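Long-range contacts in Lmo0547 protein (Listeria monocytogenes, PDB 4R9N), which probably acts as a sugar-responsive transcriptional regulator of the SorC family, its effector domain binding a carbohydrate and controlling attachment to DNA: residues N68-I73 with Y101-K106; D77-P82 with K108-Y113. All coordinates share one frame; numbering follows the deposited sequence.

Interaction 1: N68-I73 with Y101-K106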
ATOM      1  N   ASN A  68     -12.909   3.685  -4.784  1.00 18.54           N
ATOM      2  CA  ASN A  68     -14.220   4.235  -4.903  1.00 21.79           C
ATOM      3  C   ASN A  68     -14.190   5.359  -5.934  1.00 21.66           C
ATOM      4  O   ASN A  68     -15.195   5.557  -6.647  1.00 20.53           O
ATOM      5  CB  ASN A  68     -14.678   4.813  -3.520  1.00 21.84           C
ATOM      6  CG  ASN A  68     -15.019   3.724  -2.501  1.00 24.11           C
ATOM      7  OD1 ASN A  68     -15.130   2.541  -2.805  1.00 25.21           O
ATOM      8  ND2 ASN A  68     -15.164   4.134  -1.274  1.00 27.02           N
ATOM      9  N   GLU A  69     -13.070   6.115  -5.957  1.00 19.53           N
ATOM     10  CA  GLU A  69     -12.960   7.271  -6.858  1.00 19.77           C
ATOM     11  C   GLU A  69     -12.553   6.886  -8.287  1.00 19.15           C
ATOM     12  O   GLU A  69     -12.577   7.720  -9.216  1.00 19.47           O
ATOM     13  CB  GLU A  69     -11.953   8.291  -6.314  1.00 21.61           C
ATOM     14  CG  GLU A  69     -12.337   8.927  -4.971  1.00 23.01           C
ATOM     15  CD  GLU A  69     -13.406   9.978  -5.097  1.00 27.41           C
ATOM     16  OE1 GLU A  69     -13.846  10.333  -6.221  1.00 30.24           O
ATOM     17  OE2 GLU A  69     -13.810  10.436  -4.023  1.00 31.58           O
ATOM     18  N   PHE A  70     -12.132   5.650  -8.479  1.00 17.97           N
ATOM     19  CA  PHE A  70     -11.584   5.206  -9.739  1.00 17.35           C
ATOM     20  C   PHE A  70     -12.611   5.269 -10.871  1.00 20.23           C
ATOM     21  O   PHE A  70     -13.817   4.972 -10.663  1.00 20.66           O
ATOM     22  CB  PHE A  70     -11.007   3.797  -9.567  1.00 17.37           C
ATOM     23  CG  PHE A  70      -9.998   3.447 -10.582  1.00 16.79           C
ATOM     24  CD1 PHE A  70      -8.679   3.866 -10.411  1.00 18.60           C
ATOM     25  CD2 PHE A  70     -10.347   2.771 -11.751  1.00 19.13           C
ATOM     26  CE1 PHE A  70      -7.742   3.607 -11.375  1.00 18.06           C
ATOM     27  CE2 PHE A  70      -9.412   2.512 -12.728  1.00 18.44           C
ATOM     28  CZ  PHE A  70      -8.096   2.899 -12.522  1.00 18.23           C
ATOM     29  N   PRO A  71     -12.171   5.681 -12.070  1.00 22.51           N
ATOM     30  CA  PRO A  71     -13.128   5.889 -13.161  1.00 24.48           C
ATOM     31  C   PRO A  71     -13.554   4.587 -13.826  1.00 25.95           C
ATOM     32  O   PRO A  71     -12.972   3.502 -13.575  1.00 24.87           O
ATOM     33  CB  PRO A  71     -12.346   6.780 -14.154  1.00 24.37           C
ATOM     34  CG  PRO A  71     -10.946   6.264 -13.991  1.00 24.70           C
ATOM     35  CD  PRO A  71     -10.843   6.197 -12.459  1.00 21.84           C
ATOM     36  N   PHE A  72     -14.587   4.669 -14.673  1.00 23.36           N
ATOM     37  CA  PHE A  72     -15.083   3.478 -15.362  1.00 26.87           C
ATOM     38  C   PHE A  72     -14.545   3.343 -16.770  1.00 31.52           C
ATOM     39  O   PHE A  72     -15.280   3.272 -17.724  1.00 41.04           O
ATOM     40  CB  PHE A  72     -16.617   3.484 -15.417  1.00 28.21           C
ATOM     41  CG  PHE A  72     -17.252   3.432 -14.062  1.00 29.02           C
ATOM     42  CD1 PHE A  72     -17.294   4.553 -13.282  1.00 30.94           C
ATOM     43  CD2 PHE A  72     -17.778   2.249 -13.583  1.00 33.35           C
ATOM     44  CE1 PHE A  72     -17.881   4.502 -12.026  1.00 34.20           C
ATOM     45  CE2 PHE A  72     -18.337   2.180 -12.325  1.00 32.27           C
ATOM     46  CZ  PHE A  72     -18.367   3.314 -11.555  1.00 30.93           C
ATOM     47  N   ILE A  73     -13.258   3.267 -16.910  1.00 30.60           N
ATOM     48  CA  ILE A  73     -12.634   3.180 -18.199  1.00 31.14           C
ATOM     49  C   ILE A  73     -12.239   1.753 -18.467  1.00 29.90           C
ATOM     50  O   ILE A  73     -11.461   1.156 -17.712  1.00 29.99           O
ATOM     51  CB  ILE A  73     -11.353   4.030 -18.260  1.00 32.56           C
ATOM     52  CG1 ILE A  73     -11.697   5.514 -18.147  1.00 36.45           C
ATOM     53  CG2 ILE A  73     -10.663   3.839 -19.626  1.00 33.71           C
ATOM     54  CD1 ILE A  73     -10.470   6.438 -18.096  1.00 35.93           C
ATOM     55  N   TYR A 101     -11.763  -6.731  -6.810  1.00 20.09           N
ATOM     56  CA  TYR A 101     -12.978  -7.043  -7.538  1.00 22.51           C
ATOM     57  C   TYR A 101     -13.669  -5.743  -8.009  1.00 21.40           C
ATOM     58  O   TYR A 101     -14.094  -5.640  -9.158  1.00 20.33           O
ATOM     59  CB  TYR A 101     -13.914  -7.875  -6.692  1.00 24.23           C
ATOM     60  CG  TYR A 101     -15.107  -8.351  -7.506  1.00 30.27           C
ATOM     61  CD1 TYR A 101     -16.325  -7.717  -7.403  1.00 34.46           C
ATOM     62  CD2 TYR A 101     -14.989  -9.412  -8.374  1.00 35.23           C
ATOM     63  CE1 TYR A 101     -17.407  -8.112  -8.169  1.00 39.10           C
ATOM     64  CE2 TYR A 101     -16.082  -9.842  -9.124  1.00 39.41           C
ATOM     65  CZ  TYR A 101     -17.277  -9.159  -9.015  1.00 40.37           C
ATOM     66  OH  TYR A 101     -18.402  -9.544  -9.714  1.00 53.22           O
ATOM     67  N   ASP A 102     -13.805  -4.764  -7.116  1.00 21.23           N
ATOM     68  CA  ASP A 102     -14.434  -3.524  -7.480  1.00 22.88           C
ATOM     69  C   ASP A 102     -13.682  -2.809  -8.624  1.00 21.92           C
ATOM     70  O   ASP A 102     -14.347  -2.199  -9.523  1.00 21.58           O
ATOM     71  CB  ASP A 102     -14.592  -2.594  -6.289  1.00 25.65           C
ATOM     72  CG  ASP A 102     -15.546  -3.124  -5.231  1.00 28.66           C
ATOM     73  OD1 ASP A 102     -16.409  -3.993  -5.524  1.00 29.01           O
ATOM     74  OD2 ASP A 102     -15.440  -2.647  -4.073  1.00 26.54           O
ATOM     75  N   LEU A 103     -12.340  -2.788  -8.582  1.00 19.60           N
ATOM     76  CA  LEU A 103     -11.558  -2.250  -9.700  1.00 20.42           C
ATOM     77  C   LEU A 103     -11.771  -3.080 -10.985  1.00 20.93           C
ATOM     78  O   LEU A 103     -11.907  -2.510 -12.083  1.00 21.49           O
ATOM     79  CB  LEU A 103     -10.055  -2.189  -9.371  1.00 19.13           C
ATOM     80  CG  LEU A 103      -9.676  -1.142  -8.307  1.00 19.24           C
ATOM     81  CD1 LEU A 103      -8.245  -1.383  -7.844  1.00 19.72           C
ATOM     82  CD2 LEU A 103      -9.885   0.263  -8.855  1.00 21.34           C
ATOM     83  N   LYS A 104     -11.918  -4.387 -10.844  1.00 20.53           N
ATOM     84  CA  LYS A 104     -12.105  -5.258 -12.013  1.00 22.69           C
ATOM     85  C   LYS A 104     -13.427  -4.932 -12.694  1.00 24.08           C
ATOM     86  O   LYS A 104     -13.540  -4.956 -13.941  1.00 23.43           O
ATOM     87  CB  LYS A 104     -12.106  -6.712 -11.574  1.00 27.82           C
ATOM     88  CG  LYS A 104     -12.471  -7.736 -12.644  1.00 34.71           C
ATOM     89  CD  LYS A 104     -13.684  -8.580 -12.273  1.00 41.87           C
ATOM     90  CE  LYS A 104     -13.814  -9.866 -13.095  1.00 49.40           C
ATOM     91  NZ  LYS A 104     -12.805 -10.903 -12.716  1.00 54.21           N
ATOM     92  N   LYS A 105     -14.457  -4.700 -11.877  1.00 23.81           N
ATOM     93  CA  LYS A 105     -15.788  -4.330 -12.420  1.00 26.53           C
ATOM     94  C   LYS A 105     -15.736  -2.982 -13.180  1.00 25.08           C
ATOM     95  O   LYS A 105     -16.382  -2.826 -14.261  1.00 24.57           O
ATOM     96  CB  LYS A 105     -16.799  -4.190 -11.298  1.00 30.86           C
ATOM     97  CG  LYS A 105     -17.299  -5.468 -10.697  1.00 36.70           C
ATOM     98  CD  LYS A 105     -17.976  -5.137  -9.374  1.00 43.85           C
ATOM     99  CE  LYS A 105     -19.475  -4.918  -9.493  1.00 46.77           C
ATOM    100  NZ  LYS A 105     -20.217  -6.110  -9.008  1.00 51.62           N
ATOM    101  N   LYS A 106     -14.986  -2.014 -12.630  1.00 21.36           N
ATOM    102  CA  LYS A 106     -14.798  -0.700 -13.298  1.00 22.26           C
ATOM    103  C   LYS A 106     -14.036  -0.795 -14.636  1.00 25.60           C
ATOM    104  O   LYS A 106     -14.341  -0.026 -15.570  1.00 26.45           O
ATOM    105  CB  LYS A 106     -14.160   0.347 -12.367  1.00 20.73           C
ATOM    106  CG  LYS A 106     -15.088   0.807 -11.232  1.00 21.86           C
ATOM    107  CD  LYS A 106     -14.501   1.839 -10.320  1.00 22.69           C
ATOM    108  CE  LYS A 106     -15.540   2.318  -9.311  1.00 24.49           C
ATOM    109  NZ  LYS A 106     -15.111   3.509  -8.600  1.00 23.58           N
TER
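K106 reaches out from helix 96-107 and lays its extended chain between F70 and F72, so that one lysine makes most of the contact with the end of helix 61-69 and the loop after it. Its CG stands anti to the carbonyl carbon (chi1 -70°), and with the chain fully extended beyond CG the methylenes run straight toward N68. On the way they cross one face of the F72 ring at a slant: K106 CG sits over that face, 4.1 Å from the centroid of the F72 ring in a CH-pi contact, and K106 CE lies 3.7 Å from F72 CZ. The F70 ring meets the same chain differently, with K106 CD at its edge, near the ring plane.

One face of the F70 ring is instead taken by L103, a turn earlier on the helix. The two side chains cross at about a right angle, and the methyl CD2 of L103 comes within 3.6 Å of F70 CG. F70 is buried between this helix and helix 30-49, where it touches S46 and I49.

At the end of the lysine, K106 NZ donates to F70 O over 2.8 Å, lying in the carbonyl plane on a lone pair, with a C=O...N angle of 133°. The same nitrogen bonds to A67 O, and N68 O is also 2.8 Å from K106 NZ. The ammonium group thus gathers carbonyl oxygens from the last turn of helix 61-69 and from the loop after it. Its positive charge would probably be favoured by the negative ends of these carbonyls and by the C-terminal end of the helix, while the aromatic rings receive the aliphatic part of the same side chain.

Interaction 2: D77-P82 with K108-Y113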
ATOM      1  N   ASP A  77      -7.808  -6.173 -21.010  1.00 27.93           N
ATOM      2  CA  ASP A  77      -6.662  -7.065 -20.906  1.00 28.81           C
ATOM      3  C   ASP A  77      -5.870  -7.017 -19.569  1.00 25.28           C
ATOM      4  O   ASP A  77      -4.969  -7.774 -19.383  1.00 26.42           O
ATOM      5  CB  ASP A  77      -5.685  -6.887 -22.091  1.00 33.86           C
ATOM      6  CG  ASP A  77      -6.333  -7.233 -23.469  1.00 42.71           C
ATOM      7  OD1 ASP A  77      -7.303  -8.021 -23.539  1.00 45.92           O
ATOM      8  OD2 ASP A  77      -5.860  -6.704 -24.498  1.00 54.73           O
ATOM      9  N   LEU A  78      -6.204  -6.117 -18.655  1.00 22.93           N
ATOM     10  CA  LEU A  78      -5.492  -6.013 -17.403  1.00 22.13           C
ATOM     11  C   LEU A  78      -5.774  -7.216 -16.520  1.00 21.24           C
ATOM     12  O   LEU A  78      -6.884  -7.727 -16.562  1.00 23.17           O
ATOM     13  CB  LEU A  78      -5.953  -4.743 -16.661  1.00 21.30           C
ATOM     14  CG  LEU A  78      -5.232  -4.403 -15.331  1.00 20.88           C
ATOM     15  CD1 LEU A  78      -3.769  -4.086 -15.514  1.00 20.52           C
ATOM     16  CD2 LEU A  78      -5.852  -3.166 -14.692  1.00 21.90           C
ATOM     17  N   THR A  79      -4.811  -7.675 -15.732  1.00 20.78           N
ATOM     18  CA  THR A  79      -5.099  -8.571 -14.603  1.00 20.38           C
ATOM     19  C   THR A  79      -4.715  -7.896 -13.299  1.00 19.63           C
ATOM     20  O   THR A  79      -3.595  -7.427 -13.169  1.00 17.82           O
ATOM     21  CB  THR A  79      -4.345  -9.902 -14.766  1.00 24.03           C
ATOM     22  OG1 THR A  79      -4.765 -10.468 -16.012  1.00 25.12           O
ATOM     23  CG2 THR A  79      -4.666 -10.890 -13.675  1.00 25.08           C
ATOM     24  N   ILE A  80      -5.671  -7.819 -12.372  1.00 17.50           N
ATOM     25  CA  ILE A  80      -5.482  -7.225 -11.022  1.00 17.39           C
ATOM     26  C   ILE A  80      -5.325  -8.346  -9.996  1.00 17.67           C
ATOM     27  O   ILE A  80      -6.139  -9.304  -9.989  1.00 18.20           O
ATOM     28  CB  ILE A  80      -6.708  -6.363 -10.651  1.00 19.28           C
ATOM     29  CG1 ILE A  80      -6.970  -5.357 -11.736  1.00 20.52           C
ATOM     30  CG2 ILE A  80      -6.478  -5.610  -9.329  1.00 20.86           C
ATOM     31  CD1 ILE A  80      -8.250  -4.583 -11.474  1.00 24.90           C
ATOM     32  N   ILE A  81      -4.300  -8.222  -9.161  1.00 16.79           N
ATOM     33  CA  ILE A  81      -3.894  -9.252  -8.211  1.00 18.20           C
ATOM     34  C   ILE A  81      -3.831  -8.650  -6.794  1.00 15.86           C
ATOM     35  O   ILE A  81      -3.108  -7.672  -6.556  1.00 14.85           O
ATOM     36  CB  ILE A  81      -2.469  -9.759  -8.498  1.00 18.90           C
ATOM     37  CG1 ILE A  81      -2.267 -10.081  -9.977  1.00 21.44           C
ATOM     38  CG2 ILE A  81      -2.086 -10.924  -7.577  1.00 21.90           C
ATOM     39  CD1 ILE A  81      -2.942 -11.336 -10.405  1.00 23.90           C
ATOM     40  N   PRO A  82      -4.512  -9.284  -5.826  1.00 15.50           N
ATOM     41  CA  PRO A  82      -4.404  -8.814  -4.427  1.00 15.50           C
ATOM     42  C   PRO A  82      -3.054  -9.246  -3.874  1.00 15.19           C
ATOM     43  O   PRO A  82      -2.565 -10.375  -4.205  1.00 14.21           O
ATOM     44  CB  PRO A  82      -5.589  -9.546  -3.720  1.00 17.20           C
ATOM     45  CG  PRO A  82      -5.873 -10.681  -4.558  1.00 18.60           C
ATOM     46  CD  PRO A  82      -5.514 -10.339  -5.978  1.00 17.16           C
ATOM     47  N   LYS A 108     -13.628  -3.688 -16.467  1.00 24.52           N
ATOM     48  CA  LYS A 108     -14.088  -4.911 -17.134  1.00 28.61           C
ATOM     49  C   LYS A 108     -12.959  -5.857 -17.486  1.00 27.74           C
ATOM     50  O   LYS A 108     -12.877  -6.384 -18.597  1.00 26.20           O
ATOM     51  CB  LYS A 108     -14.889  -4.536 -18.395  1.00 34.79           C
ATOM     52  CG  LYS A 108     -16.114  -3.713 -18.108  1.00 37.55           C
ATOM     53  CD  LYS A 108     -16.885  -3.454 -19.402  1.00 44.43           C
ATOM     54  CE  LYS A 108     -18.185  -2.698 -19.153  1.00 47.77           C
ATOM     55  NZ  LYS A 108     -19.080  -3.465 -18.235  1.00 49.77           N
ATOM     56  N   CYS A 109     -12.080  -6.094 -16.518  1.00 26.10           N
ATOM     57  CA  CYS A 109     -10.801  -6.803 -16.766  1.00 24.55           C
ATOM     58  C   CYS A 109     -10.727  -8.138 -16.015  1.00 25.55           C
ATOM     59  O   CYS A 109     -11.763  -8.677 -15.620  1.00 25.62           O
ATOM     60  CB  CYS A 109      -9.648  -5.825 -16.448  1.00 23.25           C
ATOM     61  SG  CYS A 109      -9.469  -5.454 -14.702  1.00 22.71           S
ATOM     62  N   HIS A 110      -9.550  -8.718 -15.886  1.00 24.54           N
ATOM     63  CA  HIS A 110      -9.375  -9.972 -15.144  1.00 25.89           C
ATOM     64  C   HIS A 110      -8.906  -9.657 -13.702  1.00 23.58           C
ATOM     65  O   HIS A 110      -8.330  -8.591 -13.419  1.00 20.83           O
ATOM     66  CB  HIS A 110      -8.366 -10.855 -15.836  1.00 28.91           C
ATOM     67  CG  HIS A 110      -8.598 -10.986 -17.311  1.00 34.96           C
ATOM     68  ND1 HIS A 110      -9.616 -11.759 -17.839  1.00 39.16           N
ATOM     69  CD2 HIS A 110      -7.949 -10.431 -18.362  1.00 36.07           C
ATOM     70  CE1 HIS A 110      -9.582 -11.672 -19.160  1.00 43.53           C
ATOM     71  NE2 HIS A 110      -8.582 -10.875 -19.502  1.00 44.12           N
ATOM     72  N   SER A 111      -9.149 -10.588 -12.798  1.00 24.24           N
ATOM     73  CA  SER A 111      -8.629 -10.456 -11.393  1.00 23.63           C
ATOM     74  C   SER A 111      -8.447 -11.816 -10.822  1.00 23.98           C
ATOM     75  O   SER A 111      -9.053 -12.802 -11.341  1.00 25.77           O
ATOM     76  CB  SER A 111      -9.604  -9.639 -10.520  1.00 26.26           C
ATOM     77  OG  SER A 111     -10.866 -10.278 -10.441  1.00 30.53           O
ATOM     78  N   LYS A 112      -7.600 -11.915  -9.812  1.00 22.07           N
ATOM     79  CA  LYS A 112      -7.422 -13.136  -9.088  1.00 22.84           C
ATOM     80  C   LYS A 112      -7.877 -12.892  -7.665  1.00 22.73           C
ATOM     81  O   LYS A 112      -7.998 -11.781  -7.233  1.00 19.11           O
ATOM     82  CB  LYS A 112      -5.946 -13.599  -9.146  1.00 27.08           C
ATOM     83  CG  LYS A 112      -5.472 -14.012 -10.553  1.00 32.36           C
ATOM     84  CD  LYS A 112      -6.366 -15.119 -11.118  1.00 39.32           C
ATOM     85  CE  LYS A 112      -5.651 -16.020 -12.117  1.00 45.49           C
ATOM     86  NZ  LYS A 112      -4.982 -15.156 -13.117  1.00 47.84           N
ATOM     87  N   TYR A 113      -8.190 -13.960  -6.950  1.00 22.87           N
ATOM     88  CA  TYR A 113      -8.668 -13.895  -5.550  0.60 24.63           C
ATOM     89  C   TYR A 113      -7.620 -14.605  -4.716  1.00 25.33           C
ATOM     90  O   TYR A 113      -7.131 -15.653  -5.135  1.00 24.33           O
ATOM     91  CB  TYR A 113     -10.013 -14.645  -5.455  0.60 27.74           C
ATOM     92  CG  TYR A 113     -10.838 -14.338  -4.216  0.60 29.26           C
ATOM     93  CD1 TYR A 113     -11.637 -13.202  -4.151  0.60 29.92           C
ATOM     94  CD2 TYR A 113     -10.841 -15.216  -3.100  0.60 31.28           C
ATOM     95  CE1 TYR A 113     -12.406 -12.946  -3.012  0.60 30.86           C
ATOM     96  CE2 TYR A 113     -11.587 -14.941  -1.964  0.60 28.48           C
ATOM     97  CZ  TYR A 113     -12.352 -13.789  -1.947  0.60 28.37           C
ATOM     98  OH  TYR A 113     -13.026 -13.444  -0.846  0.60 27.69           O
TER
HETATM   99  O   HOH W   1      -7.846 -10.246 -22.089  1.00 45.25           O
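Parallel pairing of strands 79-82 and 110-111 forms one border of the seven-stranded parallel sheet, in an alpha/beta domain of Rossmann-like topology. The bonding follows the usual parallel ladder, in which one strand's residue reaches both ways: I80 N donates to H110 O (3.0 Å), and I80 O accepts from K112 N, also at 3.0 Å. One step earlier, H110 N gives its hydrogen to L78 O at 2.9 Å.

Side chains alternate between the two faces. T79 and H110 share one of them and cross at a slant, T79 OG1 lying 3.6 Å from H110 CB. The imidazole is tied to the strand's approach by a water, which lies in the ring plane 2.8 Å from H110 NE2 and donates to D77 OD1. On the face of I80 and S111, the thiol of C109 is placed between its own backbone N and carbonyl carbon (chi1 70°), which brings C109 SG to 3.6 Å from I80 CD1. Beyond T79 on its side of the strand, I81 runs alongside K112, with I81 CD1 3.7 Å from K112 CG.

Strand 54-57 flanks 79-82 across the sheet, L55 and I57 bonding to the backbone of T79 and I81. Helix 96-107 packs against L78 and P82; helix 133-143 lies against I81 and K112 through V138, so the two strands run between helices.

How the interactions relate
From the N terminus, the chain leaves helix 61-69 through the loop at 70-73, forms strand 79-82, then helix 96-107, and returns to the sheet at strand 110-111. Interaction 1 closes the loop from helix 61-69 to helix 96-107; interaction 2 closes the one between the two strands, a beta-alpha-beta crossover whose helix is 96-107. Because their segments alternate along the chain, the two loops cross. Helix 96-107 joins them directly: L103 and K104 pack on I80, while K104 probably bonds to C109 N through its carbonyl and to S111 OG through its side-chain nitrogen. Together they tie helix 61-69 to helix 96-107 and bring strand 110-111 to the edge of the sheet beside 79-82.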